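Local structure of polyporopepsin (Irpex lacteus, 1WKR) at residues 306-309 with 310-314; 258-262 with 263-267; 130-133 with 134-137; 159-162 with 163-166. The protein cleaves peptide bonds as a pepsin-family aspartic endopeptidase of broad specificity with milk-clotting activity. All coordinates share one frame; numbering follows the deposited sequence.

Interaction 1: 306-309 with 310-314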
ATOM      1  N   PHE A 306       9.636  -6.539   7.173  1.00  3.46           N
ATOM      2  CA  PHE A 306       9.499  -6.324   5.730  1.00  3.05           C
ATOM      3  C   PHE A 306       8.230  -5.509   5.460  1.00  3.47           C
ATOM      4  O   PHE A 306       7.312  -5.532   6.313  1.00  3.91           O
ATOM      5  CB  PHE A 306       9.468  -7.691   4.927  1.00  3.91           C
ATOM      6  CG  PHE A 306       8.270  -8.541   5.276  1.00  3.25           C
ATOM      7  CD1 PHE A 306       7.024  -8.328   4.715  1.00  4.12           C
ATOM      8  CD2 PHE A 306       8.396  -9.582   6.204  1.00  4.52           C
ATOM      9  CE1 PHE A 306       5.936  -9.095   5.026  1.00  3.99           C
ATOM     10  CE2 PHE A 306       7.306 -10.374   6.516  1.00  4.16           C
ATOM     11  CZ  PHE A 306       6.094 -10.138   5.943  1.00  4.02           C
ATOM     12  N   ILE A 307       8.219  -4.899   4.308  1.00  3.83           N
ATOM     13  CA  ILE A 307       6.981  -4.252   3.778  1.00  3.70           C
ATOM     14  C   ILE A 307       6.859  -4.740   2.336  1.00  3.43           C
ATOM     15  O   ILE A 307       7.686  -4.368   1.476  1.00  3.95           O
ATOM     16  CB  ILE A 307       6.995  -2.727   3.866  1.00  4.08           C
ATOM     17  CG1 ILE A 307       7.186  -2.262   5.305  1.00  4.05           C
ATOM     18  CG2 ILE A 307       5.692  -2.197   3.302  1.00  4.94           C
ATOM     19  CD1 ILE A 307       7.282  -0.769   5.518  1.00  5.41           C
ATOM     20  N   ASN A 308       5.810  -5.513   2.050  1.00  3.55           N
ATOM     21  CA  ASN A 308       5.477  -5.865   0.656  1.00  3.74           C
ATOM     22  C   ASN A 308       4.682  -4.678   0.115  1.00  3.62           C
ATOM     23  O   ASN A 308       3.491  -4.505   0.433  1.00  4.22           O
ATOM     24  CB  ASN A 308       4.678  -7.160   0.580  1.00  3.99           C
ATOM     25  CG  ASN A 308       5.418  -8.376   1.074  1.00  3.49           C
ATOM     26  OD1 ASN A 308       6.630  -8.372   1.306  1.00  4.46           O
ATOM     27  ND2 ASN A 308       4.679  -9.482   1.241  1.00  5.31           N
ATOM     28  N   GLY A 309       5.346  -3.836  -0.682  1.00  3.50           N
ATOM     29  CA  GLY A 309       4.785  -2.565  -1.136  1.00  4.28           C
ATOM     30  C   GLY A 309       4.147  -2.607  -2.465  1.00  2.94           C
ATOM     31  O   GLY A 309       3.861  -3.669  -3.031  1.00  3.70           O
ATOM     32  N   LEU A 310       3.853  -1.404  -2.975  1.00  3.31           N
ATOM     33  CA  LEU A 310       3.196  -1.242  -4.291  1.00  3.14           C
ATOM     34  C   LEU A 310       3.884  -2.018  -5.380  1.00  3.58           C
ATOM     35  O   LEU A 310       3.215  -2.618  -6.204  1.00  4.12           O
ATOM     36  CB  LEU A 310       3.225   0.292  -4.604  1.00  4.84           C
ATOM     37  CG  LEU A 310       2.666   0.722  -5.951  1.00  4.20           C
ATOM     38  CD1 LEU A 310       2.240   2.193  -5.831  1.00  5.96           C
ATOM     39  CD2 LEU A 310       3.691   0.589  -7.072  1.00  4.79           C
ATOM     40  N   THR A 311       5.218  -2.069  -5.385  1.00  3.28           N
ATOM     41  CA  THR A 311       5.961  -2.721  -6.442  1.00  3.83           C
ATOM     42  C   THR A 311       5.782  -4.224  -6.380  1.00  4.43           C
ATOM     43  O   THR A 311       5.856  -4.902  -7.425  1.00  4.48           O
ATOM     44  CB  THR A 311       7.440  -2.331  -6.407  1.00  3.94           C
ATOM     45  OG1 THR A 311       7.940  -2.467  -5.024  1.00  4.54           O
ATOM     46  CG2 THR A 311       7.685  -0.918  -6.923  1.00  4.45           C
ATOM     47  N   PHE A 312       5.526  -4.796  -5.200  1.00  3.66           N
ATOM     48  CA  PHE A 312       5.166  -6.195  -5.075  1.00  3.96           C
ATOM     49  C   PHE A 312       3.720  -6.399  -5.528  1.00  3.69           C
ATOM     50  O   PHE A 312       3.414  -7.355  -6.295  1.00  4.12           O
ATOM     51  CB  PHE A 312       5.340  -6.594  -3.584  1.00  4.32           C
ATOM     52  CG  PHE A 312       4.926  -8.023  -3.252  1.00  3.85           C
ATOM     53  CD1 PHE A 312       3.626  -8.315  -2.860  1.00  5.16           C
ATOM     54  CD2 PHE A 312       5.839  -9.061  -3.275  1.00  4.60           C
ATOM     55  CE1 PHE A 312       3.249  -9.594  -2.520  1.00  5.37           C
ATOM     56  CE2 PHE A 312       5.441 -10.367  -2.921  1.00  5.36           C
ATOM     57  CZ  PHE A 312       4.130 -10.604  -2.574  1.00  4.86           C
ATOM     58  N   LEU A 313       2.813  -5.525  -5.099  1.00  3.28           N
ATOM     59  CA  LEU A 313       1.393  -5.671  -5.385  1.00  3.75           C
ATOM     60  C   LEU A 313       1.033  -5.395  -6.809  1.00  4.29           C
ATOM     61  O   LEU A 313      -0.035  -5.776  -7.284  1.00  4.12           O
ATOM     62  CB  LEU A 313       0.608  -4.774  -4.436  1.00  3.64           C
ATOM     63  CG  LEU A 313       0.770  -5.148  -2.960  1.00  4.06           C
ATOM     64  CD1 LEU A 313       0.197  -4.076  -2.055  1.00  6.84           C
ATOM     65  CD2 LEU A 313       0.127  -6.494  -2.665  1.00  4.63           C
ATOM     66  N   GLU A 314       1.925  -4.742  -7.604  1.00  3.38           N
ATOM     67  CA  GLU A 314       1.732  -4.675  -9.037  1.00  3.73           C
ATOM     68  C   GLU A 314       1.726  -6.050  -9.702  1.00  4.62           C
ATOM     69  O   GLU A 314       1.277  -6.192 -10.836  1.00  4.52           O
ATOM     70  CB  GLU A 314       2.777  -3.775  -9.696  1.00  5.10           C
ATOM     71  CG  GLU A 314       2.562  -2.288  -9.476  1.00  4.08           C
ATOM     72  CD  GLU A 314       3.690  -1.439  -9.983  1.00  4.50           C
ATOM     73  OE1 GLU A 314       4.861  -1.828  -9.731  1.00  5.08           O
ATOM     74  OE2 GLU A 314       3.470  -0.402 -10.599  1.00  6.10           O
TER

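Interaction 2: 258-262 with 263-267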
ATOM      1  N   PHE A 258       8.658 -15.824  -2.381  1.00  4.34           N
ATOM      2  CA  PHE A 258       8.046 -15.476  -1.071  1.00  4.58           C
ATOM      3  C   PHE A 258       7.175 -16.672  -0.694  1.00  5.23           C
ATOM      4  O   PHE A 258       6.295 -17.102  -1.441  1.00  6.36           O
ATOM      5  CB  PHE A 258       7.133 -14.255  -1.251  1.00  4.11           C
ATOM      6  CG  PHE A 258       7.919 -12.978  -1.500  1.00  3.78           C
ATOM      7  CD1 PHE A 258       8.568 -12.730  -2.725  1.00  3.96           C
ATOM      8  CD2 PHE A 258       7.932 -11.964  -0.547  1.00  5.10           C
ATOM      9  CE1 PHE A 258       9.249 -11.554  -2.932  1.00  5.24           C
ATOM     10  CE2 PHE A 258       8.617 -10.798  -0.760  1.00  5.41           C
ATOM     11  CZ  PHE A 258       9.291 -10.583  -1.966  1.00  4.56           C
ATOM     12  N   THR A 259       7.372 -17.183   0.503  1.00  4.56           N
ATOM     13  CA  THR A 259       6.511 -18.276   1.027  1.00  4.53           C
ATOM     14  C   THR A 259       5.528 -17.646   1.971  1.00  4.50           C
ATOM     15  O   THR A 259       5.909 -17.084   2.989  1.00  4.79           O
ATOM     16  CB  THR A 259       7.312 -19.324   1.731  1.00  4.84           C
ATOM     17  OG1 THR A 259       8.282 -19.903   0.820  1.00  7.35           O
ATOM     18  CG2 THR A 259       6.406 -20.472   2.260  1.00  6.66           C
ATOM     19  N   ILE A 260       4.240 -17.733   1.579  1.00  4.27           N
ATOM     20  CA  ILE A 260       3.123 -17.095   2.344  1.00  4.91           C
ATOM     21  C   ILE A 260       1.974 -18.068   2.344  1.00  4.87           C
ATOM     22  O   ILE A 260       1.542 -18.573   1.305  1.00  5.12           O
ATOM     23  CB  ILE A 260       2.665 -15.796   1.631  1.00  5.07           C
ATOM     24  CG1 ILE A 260       3.815 -14.806   1.498  1.00  4.60           C
ATOM     25  CG2 ILE A 260       1.463 -15.209   2.375  1.00  7.37           C
ATOM     26  CD1 ILE A 260       3.495 -13.609   0.589  1.00  6.07           C
ATOM     27  N   GLY A 261       1.449 -18.394   3.538  1.00  5.48           N
ATOM     28  CA  GLY A 261       0.299 -19.282   3.610  1.00  6.06           C
ATOM     29  C   GLY A 261       0.562 -20.679   3.054  1.00  5.85           C
ATOM     30  O   GLY A 261      -0.402 -21.303   2.587  1.00  6.57           O
ATOM     31  N   GLY A 262       1.820 -21.118   3.061  1.00  5.42           N
ATOM     32  CA  GLY A 262       2.166 -22.448   2.546  1.00  6.37           C
ATOM     33  C   GLY A 262       2.346 -22.468   1.053  1.00  6.25           C
ATOM     34  O   GLY A 262       2.602 -23.575   0.485  1.00  8.01           O
ATOM     35  N   GLN A 263       2.247 -21.341   0.354  1.00  5.77           N
ATOM     36  CA  GLN A 263       2.386 -21.279  -1.097  1.00  6.76           C
ATOM     37  C   GLN A 263       3.571 -20.401  -1.486  1.00  6.08           C
ATOM     38  O   GLN A 263       3.971 -19.477  -0.729  1.00  7.72           O
ATOM     39  CB  GLN A 263       1.160 -20.783  -1.724  1.00  8.57           C
ATOM     40  CG  GLN A 263      -0.041 -21.770  -1.559  1.00 11.22           C
ATOM     41  CD  GLN A 263       0.108 -23.166  -2.183  1.00 11.31           C
ATOM     42  OE1 GLN A 263      -0.633 -24.114  -1.561  1.00 16.16           O
ATOM     43  NE2 GLN A 263       0.786 -23.351  -3.167  1.00 12.32           N
ATOM     44  N   THR A 264       4.126 -20.683  -2.612  1.00  6.35           N
ATOM     45  CA  THR A 264       5.218 -19.869  -3.206  1.00  7.21           C
ATOM     46  C   THR A 264       4.666 -18.828  -4.134  1.00  5.54           C
ATOM     47  O   THR A 264       3.863 -19.135  -5.046  1.00  6.74           O
ATOM     48  CB  THR A 264       6.092 -20.773  -4.099  1.00  8.07           C
ATOM     49  OG1 THR A 264       6.807 -21.744  -3.314  1.00 12.82           O
ATOM     50  CG2 THR A 264       7.218 -19.985  -4.816  1.00 10.10           C
ATOM     51  N   PHE A 265       5.079 -17.577  -3.950  1.00  4.94           N
ATOM     52  CA  PHE A 265       4.796 -16.443  -4.857  1.00  4.79           C
ATOM     53  C   PHE A 265       6.089 -15.994  -5.462  1.00  5.57           C
ATOM     54  O   PHE A 265       7.061 -15.663  -4.704  1.00  6.45           O
ATOM     55  CB  PHE A 265       4.101 -15.341  -4.085  1.00  5.08           C
ATOM     56  CG  PHE A 265       2.711 -15.759  -3.606  1.00  5.46           C
ATOM     57  CD1 PHE A 265       1.639 -15.649  -4.453  1.00  6.69           C
ATOM     58  CD2 PHE A 265       2.570 -16.385  -2.364  1.00  5.56           C
ATOM     59  CE1 PHE A 265       0.360 -16.073  -4.039  1.00  6.83           C
ATOM     60  CE2 PHE A 265       1.308 -16.820  -1.990  1.00  7.40           C
ATOM     61  CZ  PHE A 265       0.204 -16.661  -2.812  1.00  6.14           C
ATOM     62  N   GLU A 266       6.190 -15.932  -6.774  1.00  4.05           N
ATOM     63  CA  GLU A 266       7.440 -15.673  -7.472  1.00  4.31           C
ATOM     64  C   GLU A 266       7.487 -14.254  -7.996  1.00  3.95           C
ATOM     65  O   GLU A 266       6.719 -13.889  -8.932  1.00  4.77           O
ATOM     66  CB  GLU A 266       7.573 -16.671  -8.593  1.00  5.46           C
ATOM     67  CG  GLU A 266       8.913 -16.489  -9.355  1.00  5.73           C
ATOM     68  CD  GLU A 266       9.171 -17.469 -10.421  1.00  7.15           C
ATOM     69  OE1 GLU A 266       8.413 -18.525 -10.578  1.00  9.49           O
ATOM     70  OE2 GLU A 266      10.172 -17.338 -11.152  1.00  6.74           O
ATOM     71  N   LEU A 267       8.320 -13.425  -7.393  1.00  4.06           N
ATOM     72  CA  LEU A 267       8.582 -12.048  -7.864  1.00  4.23           C
ATOM     73  C   LEU A 267       9.763 -12.136  -8.852  1.00  3.48           C
ATOM     74  O   LEU A 267      10.941 -12.337  -8.481  1.00  4.13           O
ATOM     75  CB  LEU A 267       8.896 -11.151  -6.670  1.00  4.35           C
ATOM     76  CG  LEU A 267       8.920  -9.656  -6.983  1.00  4.00           C
ATOM     77  CD1 LEU A 267       7.505  -9.097  -7.207  1.00  5.16           C
ATOM     78  CD2 LEU A 267       9.606  -8.887  -5.856  1.00  5.02           C
TER
HETATM   79  O   HOH W   1       8.912 -20.767  -1.745  1.00 15.00           O
HETATM   80  O   HOH W   2      -1.309 -23.547   1.380  1.00 20.68           O
HETATM   81  O   HOH W   3       1.001 -25.788   0.953  1.00 10.03           O

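Interaction 3: 130-133 with 134-137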
ATOM      1  N   ASP A 130     -14.866  -0.299   7.307  1.00  4.56           N
ATOM      2  CA  ASP A 130     -15.699  -0.611   8.454  1.00  4.45           C
ATOM      3  C   ASP A 130     -17.086   0.026   8.342  1.00  4.77           C
ATOM      4  O   ASP A 130     -18.074  -0.637   8.636  1.00  5.68           O
ATOM      5  CB  ASP A 130     -15.038  -0.065   9.747  1.00  5.09           C
ATOM      6  CG  ASP A 130     -13.856  -0.801  10.164  1.00  6.67           C
ATOM      7  OD1 ASP A 130     -13.673  -1.976   9.833  1.00  7.67           O
ATOM      8  OD2 ASP A 130     -13.040  -0.167  10.933  1.00  8.71           O
ATOM      9  N   ASN A 131     -17.156   1.292   7.939  1.00  4.25           N
ATOM     10  CA  ASN A 131     -18.437   1.967   7.825  1.00  4.96           C
ATOM     11  C   ASN A 131     -19.284   1.442   6.704  1.00  4.55           C
ATOM     12  O   ASN A 131     -20.525   1.287   6.846  1.00  5.05           O
ATOM     13  CB  ASN A 131     -18.253   3.481   7.700  1.00  5.70           C
ATOM     14  CG  ASN A 131     -17.859   4.123   9.004  1.00  5.27           C
ATOM     15  OD1 ASN A 131     -18.284   3.709  10.085  1.00  6.50           O
ATOM     16  ND2 ASN A 131     -17.024   5.169   8.919  1.00  5.62           N
ATOM     17  N   LEU A 132     -18.713   1.173   5.533  1.00  4.27           N
ATOM     18  CA  LEU A 132     -19.442   0.558   4.433  1.00  4.79           C
ATOM     19  C   LEU A 132     -20.082  -0.750   4.924  1.00  4.92           C
ATOM     20  O   LEU A 132     -21.216  -1.061   4.502  1.00  5.91           O
ATOM     21  CB  LEU A 132     -18.506   0.241   3.272  1.00  5.54           C
ATOM     22  CG  LEU A 132     -18.154   1.515   2.450  1.00  5.19           C
ATOM     23  CD1 LEU A 132     -16.982   1.151   1.511  1.00  6.70           C
ATOM     24  CD2 LEU A 132     -19.340   2.004   1.639  1.00  6.37           C
ATOM     25  N   PHE A 133     -19.380  -1.529   5.734  1.00  4.51           N
ATOM     26  CA  PHE A 133     -19.953  -2.766   6.224  1.00  4.96           C
ATOM     27  C   PHE A 133     -20.965  -2.532   7.310  1.00  5.78           C
ATOM     28  O   PHE A 133     -22.088  -3.106   7.250  1.00  6.05           O
ATOM     29  CB  PHE A 133     -18.830  -3.670   6.727  1.00  5.12           C
ATOM     30  CG  PHE A 133     -19.435  -4.934   7.291  1.00  4.27           C
ATOM     31  CD1 PHE A 133     -20.051  -5.856   6.421  1.00  5.37           C
ATOM     32  CD2 PHE A 133     -19.477  -5.171   8.684  1.00  5.76           C
ATOM     33  CE1 PHE A 133     -20.751  -6.973   6.967  1.00  5.83           C
ATOM     34  CE2 PHE A 133     -20.134  -6.322   9.165  1.00  6.94           C
ATOM     35  CZ  PHE A 133     -20.755  -7.172   8.321  1.00  5.98           C
ATOM     36  N   SER A 134     -20.703  -1.706   8.321  1.00  5.90           N
ATOM     37  CA  SER A 134     -21.663  -1.588   9.454  1.00  6.85           C
ATOM     38  C   SER A 134     -22.916  -0.870   8.980  1.00  7.62           C
ATOM     39  O   SER A 134     -23.991  -1.126   9.615  1.00  8.70           O
ATOM     40  CB  SER A 134     -20.994  -0.833  10.622  1.00  7.95           C
ATOM     41  OG  SER A 134     -20.698   0.475  10.259  1.00  7.72           O
ATOM     42  N   GLN A 135     -22.887  -0.055   7.979  1.00  6.87           N
ATOM     43  CA  GLN A 135     -24.093   0.593   7.491  1.00  7.93           C
ATOM     44  C   GLN A 135     -24.873  -0.318   6.563  1.00  8.78           C
ATOM     45  O   GLN A 135     -25.983   0.085   6.116  1.00  9.97           O
ATOM     46  CB  GLN A 135     -23.711   1.907   6.785  1.00  8.35           C
ATOM     47  CG  GLN A 135     -23.273   1.728   5.406  0.45  7.22           C
ATOM     48  CD  GLN A 135     -22.640   3.065   4.767  0.45  7.00           C
ATOM     49  OE1 GLN A 135     -22.397   4.033   5.515  0.45 10.36           O
ATOM     50  NE2 GLN A 135     -22.337   2.989   3.487  0.45  3.78           N
ATOM     51  N   GLY A 136     -24.397  -1.497   6.279  1.00  7.89           N
ATOM     52  CA  GLY A 136     -25.186  -2.482   5.518  1.00  9.16           C
ATOM     53  C   GLY A 136     -24.939  -2.419   4.088  1.00  9.09           C
ATOM     54  O   GLY A 136     -25.631  -3.099   3.290  1.00 11.15           O
ATOM     55  N   THR A 137     -24.015  -1.600   3.537  1.00  8.29           N
ATOM     56  CA  THR A 137     -23.831  -1.411   2.101  1.00  8.95           C
ATOM     57  C   THR A 137     -23.060  -2.615   1.480  1.00  8.96           C
ATOM     58  O   THR A 137     -23.560  -3.211   0.429  1.00 12.20           O
ATOM     59  CB  THR A 137     -23.073  -0.183   1.846  1.00 11.22           C
ATOM     60  OG1 THR A 137     -23.841   0.913   2.422  1.00 12.54           O
ATOM     61  CG2 THR A 137     -22.920   0.098   0.295  1.00 12.74           C
TER
HETATM   62  O   HOH W   4     -18.470   1.423  11.587  1.00 12.14           O

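Interaction 4: 159-162 with 163-166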
ATOM      1  N   GLU A 159      -7.744  -1.152  -9.337  1.00  4.56           N
ATOM      2  CA  GLU A 159      -9.141  -1.242  -8.849  1.00  4.98           C
ATOM      3  C   GLU A 159      -9.144  -1.536  -7.384  1.00  4.63           C
ATOM      4  O   GLU A 159      -8.367  -2.358  -6.901  1.00  5.27           O
ATOM      5  CB  GLU A 159      -9.929  -2.337  -9.623  1.00  5.89           C
ATOM      6  CG  GLU A 159     -11.413  -2.406  -9.219  1.00  7.47           C
ATOM      7  CD  GLU A 159     -12.061  -3.504  -9.967  1.00  8.01           C
ATOM      8  OE1 GLU A 159     -11.813  -4.710  -9.632  1.00  7.96           O
ATOM      9  OE2 GLU A 159     -12.892  -3.220 -10.823  1.00 12.26           O
ATOM     10  N   LEU A 160     -10.033  -0.889  -6.666  1.00  4.19           N
ATOM     11  CA  LEU A 160     -10.434  -1.282  -5.279  1.00  4.41           C
ATOM     12  C   LEU A 160     -11.795  -1.880  -5.342  1.00  5.03           C
ATOM     13  O   LEU A 160     -12.699  -1.263  -5.948  1.00  6.03           O
ATOM     14  CB  LEU A 160     -10.435  -0.092  -4.328  1.00  5.86           C
ATOM     15  CG  LEU A 160      -9.065   0.288  -3.761  1.00  9.14           C
ATOM     16  CD1 LEU A 160      -7.942   0.413  -4.658  1.00 11.20           C
ATOM     17  CD2 LEU A 160      -9.282   1.456  -2.736  1.00 10.61           C
ATOM     18  N   THR A 161     -12.019  -2.998  -4.686  1.00  4.36           N
ATOM     19  CA  THR A 161     -13.380  -3.590  -4.592  1.00  4.36           C
ATOM     20  C   THR A 161     -13.672  -3.743  -3.110  1.00  4.36           C
ATOM     21  O   THR A 161     -12.942  -4.409  -2.354  1.00  4.80           O
ATOM     22  CB  THR A 161     -13.500  -4.944  -5.276  1.00  5.53           C
ATOM     23  OG1 THR A 161     -13.065  -4.803  -6.668  1.00  6.62           O
ATOM     24  CG2 THR A 161     -14.913  -5.422  -5.300  1.00  7.02           C
ATOM     25  N   PHE A 162     -14.746  -3.118  -2.678  1.00  4.67           N
ATOM     26  CA  PHE A 162     -15.203  -3.197  -1.280  1.00  4.27           C
ATOM     27  C   PHE A 162     -16.317  -4.255  -1.184  1.00  4.44           C
ATOM     28  O   PHE A 162     -17.349  -4.152  -1.867  1.00  5.79           O
ATOM     29  CB  PHE A 162     -15.769  -1.849  -0.831  1.00  4.47           C
ATOM     30  CG  PHE A 162     -14.676  -0.782  -0.711  1.00  5.01           C
ATOM     31  CD1 PHE A 162     -13.966  -0.665   0.491  1.00  5.31           C
ATOM     32  CD2 PHE A 162     -14.347   0.042  -1.770  1.00  5.62           C
ATOM     33  CE1 PHE A 162     -12.988   0.324   0.644  1.00  5.59           C
ATOM     34  CE2 PHE A 162     -13.295   0.976  -1.595  1.00  6.14           C
ATOM     35  CZ  PHE A 162     -12.647   1.117  -0.406  1.00  6.52           C
ATOM     36  N   GLY A 163     -16.077  -5.250  -0.367  1.00  4.81           N
ATOM     37  CA  GLY A 163     -17.116  -6.239  -0.049  1.00  5.80           C
ATOM     38  C   GLY A 163     -17.053  -7.512  -0.881  1.00  6.54           C
ATOM     39  O   GLY A 163     -17.898  -8.391  -0.641  1.00  7.64           O
ATOM     40  N   ALA A 164     -16.111  -7.618  -1.815  1.00  5.67           N
ATOM     41  CA  ALA A 164     -16.003  -8.804  -2.690  1.00  6.15           C
ATOM     42  C   ALA A 164     -14.642  -8.772  -3.354  1.00  5.34           C
ATOM     43  O   ALA A 164     -13.944  -7.762  -3.344  1.00  6.01           O
ATOM     44  CB  ALA A 164     -17.073  -8.746  -3.770  1.00  7.34           C
ATOM     45  N   THR A 165     -14.286  -9.875  -3.970  1.00  6.38           N
ATOM     46  CA  THR A 165     -13.156  -9.979  -4.863  1.00  6.66           C
ATOM     47  C   THR A 165     -13.600  -9.904  -6.289  1.00  7.33           C
ATOM     48  O   THR A 165     -14.852 -10.098  -6.589  1.00  9.88           O
ATOM     49  CB  THR A 165     -12.349 -11.270  -4.655  1.00  6.93           C
ATOM     50  OG1 THR A 165     -13.253 -12.414  -4.879  1.00  9.49           O
ATOM     51  CG2 THR A 165     -11.834 -11.428  -3.264  1.00  9.28           C
ATOM     52  N   ASP A 166     -12.769  -9.601  -7.224  1.00  7.49           N
ATOM     53  CA  ASP A 166     -13.019  -9.456  -8.651  1.00  7.24           C
ATOM     54  C   ASP A 166     -12.120 -10.436  -9.381  1.00  7.35           C
ATOM     55  O   ASP A 166     -10.932 -10.232  -9.496  1.00  6.43           O
ATOM     56  CB  ASP A 166     -12.712  -8.051  -9.096  1.00  7.23           C
ATOM     57  CG  ASP A 166     -12.970  -7.734 -10.576  1.00  7.39           C
ATOM     58  OD1 ASP A 166     -13.137  -8.736 -11.304  1.00  8.30           O
ATOM     59  OD2 ASP A 166     -12.890  -6.597 -10.993  1.00  9.14           O
TER

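Interaction 1: 306-309 with 310-314
Asn-308 and Phe-312 stand side by side and point the same way, the amide of the first stacked on the ring of the second with their planes 25° apart. Asn-308 CB sits over one face of the ring, offset toward its rim, 3.8 Å from Phe-312 CD1 in a CH-pi contact, and further out Asn-308 ND2 comes to 4.0 Å from Phe-312 CZ. Phe-312 CG is anti to its backbone N (chi1 177°), and this torsion brings the ring alongside Asn-308. At its rim, in plane, lies Leu-313 CD2. Between the two side chains the backbone turns at Gly-309, the N-cap of helix 310-313. Gly-309 O takes the N-H of Leu-313 at 3.0 Å and, weakly, that of Phe-312; Leu-313 CG closes over this same Gly-309 O at 3.4 Å. Strand 306-308 runs parallel to 207-211, which leads to the catalytic Asp-212, in the psi-loop arrangement of pepsin-like enzymes. Everything that touches here is buried, so polar atoms need partners: the Asn-308 amide gives its N-H to Gln-193, which would help fix it flat against the ring, while the first helical turn satisfies the Gly-309 carbonyl.

Interaction 2: 258-262 with 263-267
Strands 256-260 and 263-267 form a tight beta hairpin, reversed by a type I' turn from Ile-260 to Gln-263 with Gly-261 and Gly-262, both at positive phi, in its middle. Ile-260 and Gln-263 close the turn as an antiparallel hydrogen-bonded pair, with Ile-260 N to Gln-263 O at 2.9 Å. Two residues on, Phe-258 and Phe-265 bond in both directions, Phe-258 N to Phe-265 O spanning 2.8 Å. The non-hydrogen-bonded pair between them, Thr-259 and Thr-264, puts both hydroxyls on one face, where a water joins them, 2.8 Å from Thr-259 OG1. The other face carries the apolar side chains. There Ile-260 and Phe-265 cross at about a right angle, Ile-260 CB meeting Phe-265 CE2 at 4.0 Å, while Ile-260 O lies in the plane of that ring at its edge, 3.7 Å from Phe-265 CE2. Phe-265 CG is anti to the carbonyl carbon (chi1 -66°), a torsion that sends the ring toward the turn. Cut back to alanine, Phe-265 would probably leave a gap against Ile-260 and take its ring edge from Ile-260 O. Farther from the turn, Phe-258 slants toward Leu-267, its CE1 3.8 Å from Leu-267 CB. Strand 190-197 takes the hairpin on through a backbone bond between Thr-259 and Ser-194. Phe-265 and Gln-263 rest on Thr-175 of strand 175-178, and the rings of Phe-258 and Phe-312, from helix 310-313, meet edge-to-face.

Interaction 3: 130-133 with 134-137
This is a helix C-terminal end at the protein surface, where Gln-135 and Thr-137 fold back over Asn-131 and Leu-132 as helix 128-134 gives way to the loop before strand 142-146. The last regular bonds are Ser-134 N to Asp-130 O and Gln-135 N to Asn-131 O, the latter 2.9 Å long. Beyond them the pattern changes to a Schellman motif: Gly-136 N reaches Phe-133 O at 3.0 Å, and Thr-137 N makes a weak bond to Leu-132 O. Gly-136 has positive phi (93°), and a CB there would jam against the carbonyl oxygen of Gln-135. The Gln-135 side chain runs alongside that of Leu-132, pointing the same way, its NE2 3.7 Å from Leu-132 CD2. Its CG lies between the backbone N and the carbonyl carbon (chi1 82°), which presses it to 3.1 Å from Asn-131 O, and from there the chain extends until NE2 donates to Thr-137 OG1 at 2.8 Å. The same amide nitrogen also bonds Thr-83 O in strand 82-96, so it ties the helix end to that strand. With an alanine in its place, Thr-137 OG1 and Thr-83 O would probably be left without this N-H donor, and the side of Leu-132 less covered. On the side of Asn-131 and Ser-134 a water donates to Asn-131 OD1 at 2.7 Å and also meets Ser-134 OG at 2.8 Å, while Asn-131 ND2 is engaged by Gln-87.

Interaction 4: 159-162 with 163-166
Glu-159 and Asp-166 each hold CG anti to the backbone N (chi1 -176° and -178°), and with these torsions the two carboxylates are thrust at each other across the bend. The side chains cross at about a right angle, their carboxylate planes 33° apart. Glu-159 OE1 stands 2.6 Å from Asp-166 OD2, closer than two charged oxygens would settle, so one of the two acids probably holds a proton and shares it with the other. The other oxygen of Asp-166, OD1, is bonded to Ser-168, Asp-166 N is held by the hydroxyl of Tyr-317, and Lys-169 packs on Glu-159. Further along, Thr-161 turns its methyl toward the loop, CG2 lying 3.2 Å from Ala-164 O, a tight approach to a buried carbonyl that has no polar partner. Its hydroxyl goes elsewhere, to Ser-4, and passes 4.1 Å from Asp-166 CB, measured from Thr-161 OG1. The chain reverses at Gly-163, which has a positive phi; a CB there would run into Phe-162 O. The ring of Phe-162 leaves on the other side of the strand, against Thr-129 and Leu-143. Strand 155-162 lies between 3-9 and 142-146 in an antiparallel series that continues through 316-321, 326-331 and 175-178, the six-stranded interdomain sheet of pepsin-like proteinases, and the bend starts the excursion from it toward its edge strand 175-178.

In the fold
From the N terminus the order is interaction 3, 4, 2 and 1. All four are local turns or caps within continuous stretches; they follow in series, and none nests in or crosses another. Interaction 3 ends helix 128-134 and sends the chain toward strand 142-146; interaction 4 turns it out of strand 155-162. These two touch through Leu-132 CD1 and Phe-162 CD1, 3.7 Å apart, tying that helix to the interdomain sheet. Interaction 2 closes a hairpin, and interaction 1 starts a short helix near the active site; they meet where Asn-308 and Phe-312 pack on Phe-258, and Phe-312 on Leu-267, their centres about 13 Å apart. The two pairs do not touch.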